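Local structure of RegF protein (Neisseria gonorrhoeae, 4HOJ) at residues C12-S15 with H16-R19; L62-S65 with N66-N69; N69-I72 with D73-P77; R93-L96 with Y97-K101. The protein binds glutathione as a dimeric stringent starvation protein A homologue of the glutathione transferase superfamily, and also carries bound calcium ions. All coordinates share one frame; numbering follows the deposited sequence.

Contact 1 of 4, residues C12-S15 with H16-R19; sequences CPFS and HRCR. With GSH (glutathione), chain C.
Phe14 and Arg17 run side by side at the start of helix 13-25, the guanidinium turned almost square to the ring, with the two planes 89° apart. Arg17 NH1 lies at the ring edge, 3.6 Å from Phe14 CD1, while CB1 of glutathione covers one ring face. CG of Phe14 stands anti to the carbonyl carbon (chi1 -58°), which swings the ring out to the ligand. The tight part is the first helical turn. Cys12, the residue that binds glutathione covalently, sits at the N-cap; its O receives His16 N at 2.9 Å, and Arg19 N reaches Ser15 O, also at 2.9 Å, by a nearly straight bond (167°). Arg17 N is held less firmly, 3.2 Å from Pro13 O. Arg19 bends at chi3 and folds its guanidinium back over the Ser15 backbone. The side-chain flank is looser, Phe14 and Arg17 coming no nearer than 3.6 Å, and glutathione shares the cover of Phe14 with helix 104-111; every residue of the contact is nevertheless buried. Arg17 also forms a salt bridge with Glu100 and a hydrogen bond with Ser65; Arg19 pairs with Glu198 in a salt bridge and is hydrogen-bonded to Ala193 O. In this thioredoxin-like domain the helix belongs to the beta-alpha-beta unit of strands 5-8 and 30-33, with Cys18 against strand 5-8 and Arg17 against helix 65-75.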
loop_
_atom_site.group_PDB
_atom_site.type_symbol
_atom_site.label_atom_id
_atom_site.label_comp_id
_atom_site.label_asym_id
_atom_site.label_seq_id
_atom_site.Cartn_x
_atom_site.Cartn_y
_atom_site.Cartn_z
ATOM N N CYS A 12 -2.498 -0.087 -20.476
ATOM C CA CYS A 12 -2.478 -0.488 -19.080
ATOM C C CYS A 12 -2.972 0.656 -18.183
ATOM O O CYS A 12 -2.329 1.720 -18.168
ATOM C CB CYS A 12 -1.031 -0.858 -18.712
ATOM S SG CYS A 12 -0.776 -1.172 -16.962
ATOM N N PRO A 13 -4.032 0.419 -17.401
ATOM C CA PRO A 13 -4.524 1.528 -16.554
ATOM C C PRO A 13 -3.522 1.927 -15.480
ATOM O O PRO A 13 -3.551 3.074 -15.019
ATOM C CB PRO A 13 -5.861 0.988 -15.965
ATOM C CG PRO A 13 -5.715 -0.568 -16.063
ATOM C CD PRO A 13 -4.885 -0.787 -17.359
ATOM N N PHE A 14 -2.680 1.001 -15.026
ATOM C CA PHE A 14 -1.714 1.307 -13.973
ATOM C C PHE A 14 -0.598 2.124 -14.513
ATOM O O PHE A 14 -0.182 3.110 -13.887
ATOM C CB PHE A 14 -1.232 0.004 -13.308
ATOM C CG PHE A 14 -2.369 -0.791 -12.726
ATOM C CD1 PHE A 14 -2.958 -0.374 -11.549
ATOM C CD2 PHE A 14 -2.884 -1.869 -13.377
ATOM C CE1 PHE A 14 -4.003 -1.071 -10.997
ATOM C CE2 PHE A 14 -3.988 -2.567 -12.864
ATOM C CZ PHE A 14 -4.550 -2.157 -11.661
ATOM N N SER A 15 -0.170 1.842 -15.753
ATOM C CA SER A 15 0.798 2.707 -16.457
ATOM C C SER A 15 0.209 4.104 -16.750
ATOM O O SER A 15 0.916 5.114 -16.697
ATOM C CB SER A 15 1.211 2.056 -17.820
ATOM O OG SER A 15 1.885 0.793 -17.585
ATOM N N HIS A 16 -1.076 4.111 -17.071
ATOM C CA HIS A 16 -1.788 5.343 -17.357
ATOM C C HIS A 16 -1.701 6.294 -16.140
ATOM O O HIS A 16 -1.466 7.503 -16.286
ATOM C CB HIS A 16 -3.212 4.963 -17.724
ATOM C CG HIS A 16 -4.032 6.081 -18.271
ATOM N ND1 HIS A 16 -5.339 5.873 -18.624
ATOM C CD2 HIS A 16 -3.772 7.413 -18.453
ATOM C CE1 HIS A 16 -5.851 7.018 -19.069
ATOM N NE2 HIS A 16 -4.925 7.975 -18.965
ATOM N N ARG A 17 -1.788 5.740 -14.915
ATOM C CA ARG A 17 -1.700 6.596 -13.723
ATOM C C ARG A 17 -0.363 7.310 -13.725
ATOM O O ARG A 17 -0.289 8.522 -13.440
ATOM C CB ARG A 17 -1.752 5.784 -12.401
ATOM C CG ARG A 17 -2.995 5.030 -12.135
ATOM C CD ARG A 17 -2.783 4.191 -10.867
ATOM N NE ARG A 17 -4.049 3.701 -10.312
ATOM C CZ ARG A 17 -4.082 2.788 -9.335
ATOM N NH1 ARG A 17 -2.971 2.128 -8.948
ATOM N NH2 ARG A 17 -5.268 2.506 -8.830
ATOM N N CYS A 18 0.715 6.566 -14.012
ATOM C CA CYS A 18 2.065 7.150 -13.942
ATOM C C CYS A 18 2.291 8.146 -15.071
ATOM O O CYS A 18 2.872 9.214 -14.852
ATOM C CB CYS A 18 3.109 6.042 -13.996
ATOM S SG CYS A 18 2.959 4.835 -12.656
ATOM N N ARG A 19 1.789 7.880 -16.275
ATOM C CA ARG A 19 1.853 8.837 -17.372
ATOM C C ARG A 19 1.132 10.117 -16.998
ATOM O O ARG A 19 1.643 11.212 -17.256
ATOM C CB ARG A 19 1.322 8.188 -18.676
ATOM C CG ARG A 19 2.304 7.159 -19.250
ATOM C CD ARG A 19 1.745 6.583 -20.551
ATOM N NE ARG A 19 0.991 5.341 -20.378
ATOM C CZ ARG A 19 -0.331 5.190 -20.548
ATOM N NH1 ARG A 19 -0.861 3.944 -20.588
ATOM N NH2 ARG A 19 -1.110 6.223 -20.740
HETATM N N1 GSH C . -0.259 -3.495 -8.751
HETATM C CA1 GSH C . 0.310 -3.131 -10.082
HETATM C C1 GSH C . 0.503 -1.662 -10.170
HETATM O O11 GSH C . 1.448 -1.192 -10.853
HETATM O O12 GSH C . -0.320 -0.940 -9.577
HETATM C CB1 GSH C . -0.529 -3.716 -11.227
HETATM C CG1 GSH C . 0.146 -3.593 -12.597
HETATM C CD1 GSH C . -0.547 -4.488 -13.607
HETATM O OE1 GSH C . -1.521 -5.162 -13.358
HETATM N N2 GSH C . 0.027 -4.397 -14.866
HETATM C CA2 GSH C . -0.514 -5.237 -15.934
HETATM C C2 GSH C . 0.609 -6.148 -16.361
HETATM O O2 GSH C . 1.789 -5.865 -16.488
HETATM C CB2 GSH C . -0.950 -4.503 -17.157
HETATM S SG2 GSH C . -2.179 -3.264 -16.855
HETATM N N3 GSH C . 0.146 -7.469 -16.767
HETATM C CA3 GSH C . 1.082 -8.486 -17.209
HETATM C C3 GSH C . 0.995 -9.622 -16.238
HETATM O O31 GSH C . 0.362 -9.610 -15.127
HETATM O O32 GSH C . 1.633 -10.648 -16.570
#

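Contact 2 of 4, residues L62-S65 with N66-N69; sequences LHES and NIIN. With GSH (glutathione), chain C.
Glu64 O takes two backbone donors from the first turn of helix 65-75: Ile68 N at 2.9 Å, nearly straight at 168°, and Ile67 N in a weaker, bent bond. Ser65 O is used once in the same way, by Asn69 N at 2.9 Å. The backbone N of Ser65, at the start of the helix, is instead given to the ligand: it meets O11 of glutathione at 2.9 Å and O12 of the same carboxylate more weakly. Ser65 OG donates to that O12 at 2.8 Å. The hydroxyl reaches it from between its own backbone N and carbonyl carbon (chi1 64°), and Arg17 NH1 is its further partner. Glu64, at the N-cap, bends at chi2 so that OE1 accepts from the ligand amine N1 at 2.7 Å. Adjacent residues thus grip both the amine and the carboxylate on the alpha carbon of the gamma-glutamyl moiety. This is the glutathione-recognition turn of the thioredoxin-like domain in glutathione transferases, leading from strand 60-63 into the following helix; the positive end of the helix dipole probably favours the carboxylate. His63 O, by contrast, is buried here without a polar partner and lies against CB of Ile67. Apolar contacts close the turn: Leu62 CB meets Ile68 CG1 at 3.8 Å, and the aliphatic part of Glu64 lies obliquely across Ile67, its CG 3.9 Å from Ile67 CD1. Tyr97 of the second subunit packs on both Glu64 and Ile67, and Leu94 of that subunit on His63.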
loop_
_atom_site.group_PDB
_atom_site.type_symbol
_atom_site.label_atom_id
_atom_site.label_comp_id
_atom_site.label_asym_id
_atom_site.label_seq_id
_atom_site.Cartn_x
_atom_site.Cartn_y
_atom_site.Cartn_z
ATOM N N LEU A 62 11.740 1.242 -9.427
ATOM C CA LEU A 62 10.482 1.073 -8.693
ATOM C C LEU A 62 9.450 0.389 -9.547
ATOM O O LEU A 62 9.338 0.666 -10.753
ATOM C CB LEU A 62 9.914 2.422 -8.282
ATOM C CG LEU A 62 10.760 3.228 -7.310
ATOM C CD1 LEU A 62 10.053 4.579 -7.101
ATOM C CD2 LEU A 62 10.879 2.511 -5.946
ATOM N N HIS A 63 8.608 -0.452 -8.953
ATOM C CA HIS A 63 7.359 -0.879 -9.569
ATOM C C HIS A 63 6.258 -0.544 -8.558
ATOM O O HIS A 63 6.531 0.020 -7.489
ATOM C CB HIS A 63 7.421 -2.373 -9.932
ATOM C CG HIS A 63 7.851 -3.277 -8.803
ATOM N ND1 HIS A 63 6.968 -3.896 -7.933
ATOM C CD2 HIS A 63 9.087 -3.675 -8.422
ATOM C CE1 HIS A 63 7.659 -4.606 -7.047
ATOM N NE2 HIS A 63 8.948 -4.489 -7.317
ATOM N N GLU A 64 5.038 -0.908 -8.940
ATOM C CA GLU A 64 3.787 -0.598 -8.257
ATOM C C GLU A 64 3.427 0.854 -8.483
ATOM O O GLU A 64 4.025 1.805 -7.945
ATOM C CB GLU A 64 3.898 -0.899 -6.757
ATOM C CG GLU A 64 2.562 -0.836 -6.029
ATOM C CD GLU A 64 1.548 -1.868 -6.465
ATOM O OE1 GLU A 64 1.892 -2.797 -7.200
ATOM O OE2 GLU A 64 0.410 -1.761 -5.934
ATOM N N SER A 65 2.430 1.049 -9.351
ATOM C CA SER A 65 2.052 2.387 -9.827
ATOM C C SER A 65 1.878 3.430 -8.734
ATOM O O SER A 65 2.414 4.550 -8.900
ATOM C CB SER A 65 0.807 2.278 -10.725
ATOM O OG SER A 65 -0.348 1.803 -10.014
ATOM N N ASN A 66 1.208 3.086 -7.629
ATOM C CA ASN A 66 1.005 4.156 -6.645
ATOM C C ASN A 66 2.295 4.519 -5.916
ATOM O O ASN A 66 2.458 5.644 -5.471
ATOM C CB ASN A 66 -0.047 3.735 -5.612
ATOM C CG ASN A 66 -1.446 3.813 -6.138
ATOM O OD1 ASN A 66 -1.743 4.434 -7.151
ATOM N ND2 ASN A 66 -2.343 3.137 -5.425
ATOM N N ILE A 67 3.231 3.574 -5.823
ATOM C CA ILE A 67 4.536 3.822 -5.162
ATOM C C ILE A 67 5.408 4.667 -6.114
ATOM O O ILE A 67 6.068 5.630 -5.700
ATOM C CB ILE A 67 5.209 2.472 -4.832
ATOM C CG1 ILE A 67 4.407 1.816 -3.722
ATOM C CG2 ILE A 67 6.636 2.684 -4.395
ATOM C CD1 ILE A 67 4.986 0.539 -3.275
ATOM N N ILE A 68 5.412 4.351 -7.421
ATOM C CA ILE A 68 6.096 5.158 -8.399
ATOM C C ILE A 68 5.569 6.589 -8.304
ATOM O O ILE A 68 6.335 7.551 -8.298
ATOM C CB ILE A 68 5.785 4.579 -9.800
ATOM C CG1 ILE A 68 6.561 3.261 -9.973
ATOM C CG2 ILE A 68 6.188 5.614 -10.895
ATOM C CD1 ILE A 68 6.095 2.446 -11.273
ATOM N N ASN A 69 4.249 6.720 -8.175
ATOM C CA ASN A 69 3.664 8.068 -8.190
ATOM C C ASN A 69 3.988 8.858 -6.945
ATOM O O ASN A 69 4.221 10.064 -7.032
ATOM C CB ASN A 69 2.178 7.980 -8.410
ATOM C CG ASN A 69 1.854 7.642 -9.835
ATOM O OD1 ASN A 69 2.730 7.613 -10.696
ATOM N ND2 ASN A 69 0.564 7.367 -10.091
HETATM N N1 GSH C . -0.259 -3.495 -8.751
HETATM C CA1 GSH C . 0.310 -3.131 -10.082
HETATM C C1 GSH C . 0.503 -1.662 -10.170
HETATM O O11 GSH C . 1.448 -1.192 -10.853
HETATM O O12 GSH C . -0.320 -0.940 -9.577
HETATM C CB1 GSH C . -0.529 -3.716 -11.227
HETATM C CG1 GSH C . 0.146 -3.593 -12.597
HETATM C CD1 GSH C . -0.547 -4.488 -13.607
HETATM O OE1 GSH C . -1.521 -5.162 -13.358
HETATM N N2 GSH C . 0.027 -4.397 -14.866
HETATM C CA2 GSH C . -0.514 -5.237 -15.934
HETATM C C2 GSH C . 0.609 -6.148 -16.361
HETATM O O2 GSH C . 1.789 -5.865 -16.488
HETATM C CB2 GSH C . -0.950 -4.503 -17.157
HETATM S SG2 GSH C . -2.179 -3.264 -16.855
HETATM N N3 GSH C . 0.146 -7.469 -16.767
HETATM C CA3 GSH C . 1.082 -8.486 -17.209
HETATM C C3 GSH C . 0.995 -9.622 -16.238
HETATM O O31 GSH C . 0.362 -9.610 -15.127
HETATM O O32 GSH C . 1.633 -10.648 -16.570
#

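Contact 3 of 4, residues N69-I72 with D73-P77; sequences NEYI and DERFP
Arg75 lies alongside the Tyr71 ring, both side chains pointing the same way. Its CB sits over one ring face, 4.1 Å from the centroid and 15° off the normal, a CH-pi contact offset toward the rim. Further out, Arg75 CD comes within 3.3 Å of Tyr71 OH, which lies at the edge of a guanidinium turned 82° to the ring. Both residues carry CG anti to the backbone N, and these like torsions lay the two chains alongside before Arg75 bends at chi2. On its other flank, Arg75 CG rises over the centre of the Phe76 ring, whose CD2 meets Ile72 CG2 obliquely at 4.0 Å. One turn apart on the same face stand Glu70 and Glu74; Arg89 and Arg93 of the second subunit form salt bridges with Glu74. The backbone is helical through Arg75; Phe76 leaves it, though its N still bonds Ile72 O at 3.0 Å. Glu57 is hydrogen-bonded to Tyr71 OH and forms a salt bridge with Arg75, and Lys25 pairs with Asp73. This last stretch of helix 65-75 thus lies with Ile72 against helix 13-25, Tyr71 against strand 60-63, and Asp73 against helix 151-161.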
loop_
_atom_site.group_PDB
_atom_site.type_symbol
_atom_site.label_atom_id
_atom_site.label_comp_id
_atom_site.label_asym_id
_atom_site.label_seq_id
_atom_site.Cartn_x
_atom_site.Cartn_y
_atom_site.Cartn_z
ATOM N N ASN A 69 4.249 6.720 -8.175
ATOM C CA ASN A 69 3.664 8.068 -8.190
ATOM C C ASN A 69 3.988 8.858 -6.945
ATOM O O ASN A 69 4.221 10.064 -7.032
ATOM C CB ASN A 69 2.178 7.980 -8.410
ATOM C CG ASN A 69 1.854 7.642 -9.835
ATOM O OD1 ASN A 69 2.730 7.613 -10.696
ATOM N ND2 ASN A 69 0.564 7.367 -10.091
ATOM N N GLU A 70 4.043 8.193 -5.772
ATOM C CA GLU A 70 4.560 8.844 -4.547
ATOM C C GLU A 70 5.940 9.363 -4.744
ATOM O O GLU A 70 6.254 10.486 -4.346
ATOM C CB GLU A 70 4.598 7.885 -3.360
ATOM C CG GLU A 70 3.233 7.553 -2.814
ATOM C CD GLU A 70 2.752 8.470 -1.716
ATOM O OE1 GLU A 70 3.384 9.527 -1.464
ATOM O OE2 GLU A 70 1.716 8.119 -1.100
ATOM N N TYR A 71 6.793 8.523 -5.317
ATOM C CA TYR A 71 8.158 8.939 -5.590
ATOM C C TYR A 71 8.170 10.167 -6.485
ATOM O O TYR A 71 8.820 11.156 -6.160
ATOM C CB TYR A 71 8.979 7.775 -6.199
ATOM C CG TYR A 71 10.320 8.230 -6.667
ATOM C CD1 TYR A 71 11.338 8.498 -5.768
ATOM C CD2 TYR A 71 10.577 8.377 -8.017
ATOM C CE1 TYR A 71 12.587 8.911 -6.211
ATOM C CE2 TYR A 71 11.820 8.806 -8.478
ATOM C CZ TYR A 71 12.811 9.074 -7.579
ATOM O OH TYR A 71 14.051 9.461 -8.018
ATOM N N ILE A 72 7.443 10.126 -7.595
ATOM C CA ILE A 72 7.472 11.246 -8.513
ATOM C C ILE A 72 7.024 12.538 -7.789
ATOM O O ILE A 72 7.600 13.610 -7.990
ATOM C CB ILE A 72 6.644 10.953 -9.755
ATOM C CG1 ILE A 72 7.296 9.844 -10.557
ATOM C CG2 ILE A 72 6.582 12.238 -10.628
ATOM C CD1 ILE A 72 6.344 9.262 -11.599
ATOM N N ASP A 73 5.989 12.409 -6.955
ATOM C CA ASP A 73 5.470 13.577 -6.271
ATOM C C ASP A 73 6.512 14.179 -5.335
ATOM O O ASP A 73 6.555 15.405 -5.155
ATOM C CB ASP A 73 4.213 13.207 -5.474
ATOM C CG ASP A 73 3.404 14.406 -5.072
ATOM O OD1 ASP A 73 3.302 15.371 -5.883
ATOM O OD2 ASP A 73 2.860 14.429 -3.950
ATOM N N GLU A 74 7.332 13.329 -4.711
ATOM C CA GLU A 74 8.338 13.807 -3.786
ATOM C C GLU A 74 9.571 14.293 -4.542
ATOM O O GLU A 74 10.235 15.259 -4.112
ATOM C CB GLU A 74 8.679 12.747 -2.710
ATOM C CG GLU A 74 7.499 12.476 -1.764
ATOM C CD GLU A 74 7.860 11.617 -0.565
ATOM O OE1 GLU A 74 8.969 11.024 -0.580
ATOM O OE2 GLU A 74 7.022 11.544 0.376
ATOM N N ARG A 75 9.873 13.675 -5.677
ATOM C CA ARG A 75 11.081 13.939 -6.437
ATOM C C ARG A 75 10.994 15.277 -7.207
ATOM O O ARG A 75 12.000 15.992 -7.378
ATOM C CB ARG A 75 11.301 12.765 -7.381
ATOM C CG ARG A 75 12.343 12.948 -8.408
ATOM C CD ARG A 75 13.714 12.701 -7.839
ATOM N NE ARG A 75 14.645 12.775 -8.947
ATOM C CZ ARG A 75 15.017 13.905 -9.543
ATOM N NH1 ARG A 75 14.566 15.077 -9.107
ATOM N NH2 ARG A 75 15.862 13.862 -10.566
ATOM N N PHE A 76 9.795 15.606 -7.677
ATOM C CA PHE A 76 9.520 16.859 -8.389
ATOM C C PHE A 76 8.420 17.545 -7.599
ATOM O O PHE A 76 7.234 17.323 -7.874
ATOM C CB PHE A 76 8.998 16.570 -9.794
ATOM C CG PHE A 76 9.969 15.852 -10.695
ATOM C CD1 PHE A 76 11.301 16.221 -10.756
ATOM C CD2 PHE A 76 9.522 14.830 -11.520
ATOM C CE1 PHE A 76 12.174 15.560 -11.592
ATOM C CE2 PHE A 76 10.396 14.167 -12.371
ATOM C CZ PHE A 76 11.726 14.543 -12.402
ATOM N N PRO A 77 8.799 18.310 -6.557
ATOM C CA PRO A 77 7.835 18.744 -5.557
ATOM C C PRO A 77 6.689 19.543 -6.140
ATOM O O PRO A 77 5.545 19.376 -5.724
ATOM C CB PRO A 77 8.679 19.630 -4.634
ATOM C CG PRO A 77 10.049 19.080 -4.761
ATOM C CD PRO A 77 10.176 18.662 -6.186
HETATM O O HOH W 1 4.516 11.676 0.322
#

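Contact 4 of 4, residues R93-L96 with Y97-K101; sequences RLVL and YRMEK
Leu96 and Met99 meet one turn apart on helix 86-102, the first long helix of the all-helical C-terminal part of the glutathione transferase fold. The methionine bends at chi3 (-69°) and turns its methyl back, so that CE rests 4.0 Å from Leu96 CD2 and close to Leu96 CA. The two side chains pass at a slant, forming one bump that faces helix 151-161: Ile152 packs on both, and Ala155 on Leu96. Val95 extends this apolar ridge, its CG1 reaching Met99 CG at 4.2 Å, while the side chain also touches Ile152. The CG methylenes fill the hollows beside the backbone carbonyls: Met99 CG lies 3.3 Å from Val95 O, and Arg98 CG lies against Leu94 O. A different flank of the helix carries Leu94 and Tyr97, which touch only lightly, Leu94 CD1 coming to 4.4 Å from Tyr97 CD2 at an oblique angle to the ring. Tyr97 takes CG anti to the backbone N (chi1 174°), leading the ring away from the preceding turn and toward the dimer interface. Arg93, too, finds its main partner, Glu74, on the second subunit, where Arg98 packs on Pro48 and Lys101 makes a cation-pi contact with Tyr49. Arg98 is paired with Glu102 of its own helix. On the pocket side Glu100, the partner of Arg17, touches glutathione. Leu96 O accepts both Glu100 N, at 3.0 Å, and a water at 2.9 Å, and the same water donates to Glu100 OE2 at 2.6 Å.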
loop_
_atom_site.group_PDB
_atom_site.type_symbol
_atom_site.label_atom_id
_atom_site.label_comp_id
_atom_site.label_asym_id
_atom_site.label_seq_id
_atom_site.Cartn_x
_atom_site.Cartn_y
_atom_site.Cartn_z
ATOM N N ARG A 93 -4.250 8.564 1.770
ATOM C CA ARG A 93 -3.565 7.272 1.623
ATOM C C ARG A 93 -4.508 6.140 1.911
ATOM O O ARG A 93 -4.425 5.074 1.289
ATOM C CB ARG A 93 -2.371 7.202 2.556
ATOM C CG ARG A 93 -1.264 8.026 2.049
ATOM C CD ARG A 93 -0.108 7.662 2.942
ATOM N NE ARG A 93 0.973 8.584 2.801
ATOM C CZ ARG A 93 1.339 9.490 3.701
ATOM N NH1 ARG A 93 0.719 9.637 4.902
ATOM N NH2 ARG A 93 2.334 10.273 3.328
ATOM N N LEU A 94 -5.432 6.305 2.855
ATOM C CA LEU A 94 -6.387 5.235 3.127
ATOM C C LEU A 94 -7.380 5.076 2.002
ATOM O O LEU A 94 -7.721 3.929 1.676
ATOM C CB LEU A 94 -7.062 5.507 4.502
ATOM C CG LEU A 94 -7.986 4.372 4.953
ATOM C CD1 LEU A 94 -7.227 3.012 5.092
ATOM C CD2 LEU A 94 -8.665 4.783 6.283
ATOM N N VAL A 95 -7.825 6.194 1.409
ATOM C CA VAL A 95 -8.683 6.101 0.224
ATOM C C VAL A 95 -7.957 5.342 -0.911
ATOM O O VAL A 95 -8.516 4.385 -1.497
ATOM C CB VAL A 95 -9.156 7.466 -0.264
ATOM C CG1 VAL A 95 -9.820 7.323 -1.652
ATOM C CG2 VAL A 95 -10.131 8.023 0.721
ATOM N N LEU A 96 -6.680 5.609 -1.117
ATOM C CA LEU A 96 -5.894 4.888 -2.143
ATOM C C LEU A 96 -5.867 3.419 -1.841
ATOM O O LEU A 96 -6.014 2.563 -2.719
ATOM C CB LEU A 96 -4.464 5.423 -2.247
ATOM C CG LEU A 96 -4.126 6.742 -2.899
ATOM C CD1 LEU A 96 -2.661 7.166 -2.718
ATOM C CD2 LEU A 96 -4.362 6.596 -4.421
ATOM N N TYR A 97 -5.604 3.042 -0.576
ATOM C CA TYR A 97 -5.525 1.646 -0.196
ATOM C C TYR A 97 -6.879 0.983 -0.443
ATOM O O TYR A 97 -6.936 -0.131 -1.010
ATOM C CB TYR A 97 -5.120 1.557 1.314
ATOM C CG TYR A 97 -5.159 0.112 1.801
ATOM C CD1 TYR A 97 -4.089 -0.756 1.594
ATOM C CD2 TYR A 97 -6.244 -0.375 2.455
ATOM C CE1 TYR A 97 -4.133 -2.106 1.994
ATOM C CE2 TYR A 97 -6.293 -1.721 2.891
ATOM C CZ TYR A 97 -5.255 -2.585 2.613
ATOM O OH TYR A 97 -5.294 -3.903 2.970
ATOM N N ARG A 98 -7.976 1.609 -0.012
ATOM C CA ARG A 98 -9.267 0.987 -0.249
ATOM C C ARG A 98 -9.599 0.881 -1.735
ATOM O O ARG A 98 -10.226 -0.107 -2.131
ATOM C CB ARG A 98 -10.351 1.732 0.500
ATOM C CG ARG A 98 -10.167 1.494 2.031
ATOM C CD ARG A 98 -11.375 1.802 2.868
ATOM N NE ARG A 98 -12.547 1.112 2.367
ATOM C CZ ARG A 98 -13.783 1.505 2.616
ATOM N NH1 ARG A 98 -13.985 2.538 3.454
ATOM N NH2 ARG A 98 -14.796 0.837 2.068
ATOM N N MET A 99 -9.230 1.859 -2.565
ATOM C CA MET A 99 -9.439 1.695 -4.015
ATOM C C MET A 99 -8.645 0.527 -4.554
ATOM O O MET A 99 -9.130 -0.226 -5.399
ATOM C CB MET A 99 -9.080 2.957 -4.774
ATOM C CG MET A 99 -9.974 4.144 -4.443
ATOM S SD MET A 99 -9.874 5.407 -5.709
ATOM C CE MET A 99 -8.199 5.985 -5.434
ATOM N N GLU A 100 -7.423 0.287 -4.077
ATOM C CA GLU A 100 -6.638 -0.826 -4.562
ATOM C C GLU A 100 -7.285 -2.103 -4.213
ATOM O O GLU A 100 -7.314 -3.054 -5.010
ATOM C CB GLU A 100 -5.158 -0.847 -4.075
ATOM C CG GLU A 100 -4.088 0.042 -4.769
ATOM C CD GLU A 100 -4.177 0.319 -6.337
ATOM O OE1 GLU A 100 -3.286 -0.013 -7.169
ATOM O OE2 GLU A 100 -5.126 0.922 -6.636
ATOM N N LYS A 101 -7.828 -2.196 -2.992
ATOM C CA LYS A 101 -8.366 -3.468 -2.504
ATOM C C LYS A 101 -9.805 -3.763 -2.976
ATOM O O LYS A 101 -10.201 -4.918 -3.028
ATOM C CB LYS A 101 -8.337 -3.447 -0.963
ATOM C CG LYS A 101 -8.976 -4.639 -0.276
ATOM C CD LYS A 101 -8.564 -4.700 1.190
ATOM C CE LYS A 101 -9.288 -5.830 1.878
ATOM N NZ LYS A 101 -8.821 -6.097 3.263
HETATM O O HOH W 2 -5.459 3.277 -5.512
#

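Overall arrangement
Contacts 1 and 2 are the buried ones and share glutathione: the first brings the N-cap cysteine and an aromatic face, the second the polar groups that hold the gamma-glutamyl end. Contact 3 continues the helix of contact 2, sharing Asn69, but lies nearer the surface, where charged pairs replace ligand bonds. Contact 4, partly buried on the next helix, is mainly apolar toward helix 151-161. Arg17 ties three of them together, through Ser65 of contact 2 and Glu100 of contact 4, thus linking the N- and C-terminal domains beside the pocket. Contacts 2, 3 and 4 also meet the second subunit; contact 1 does not.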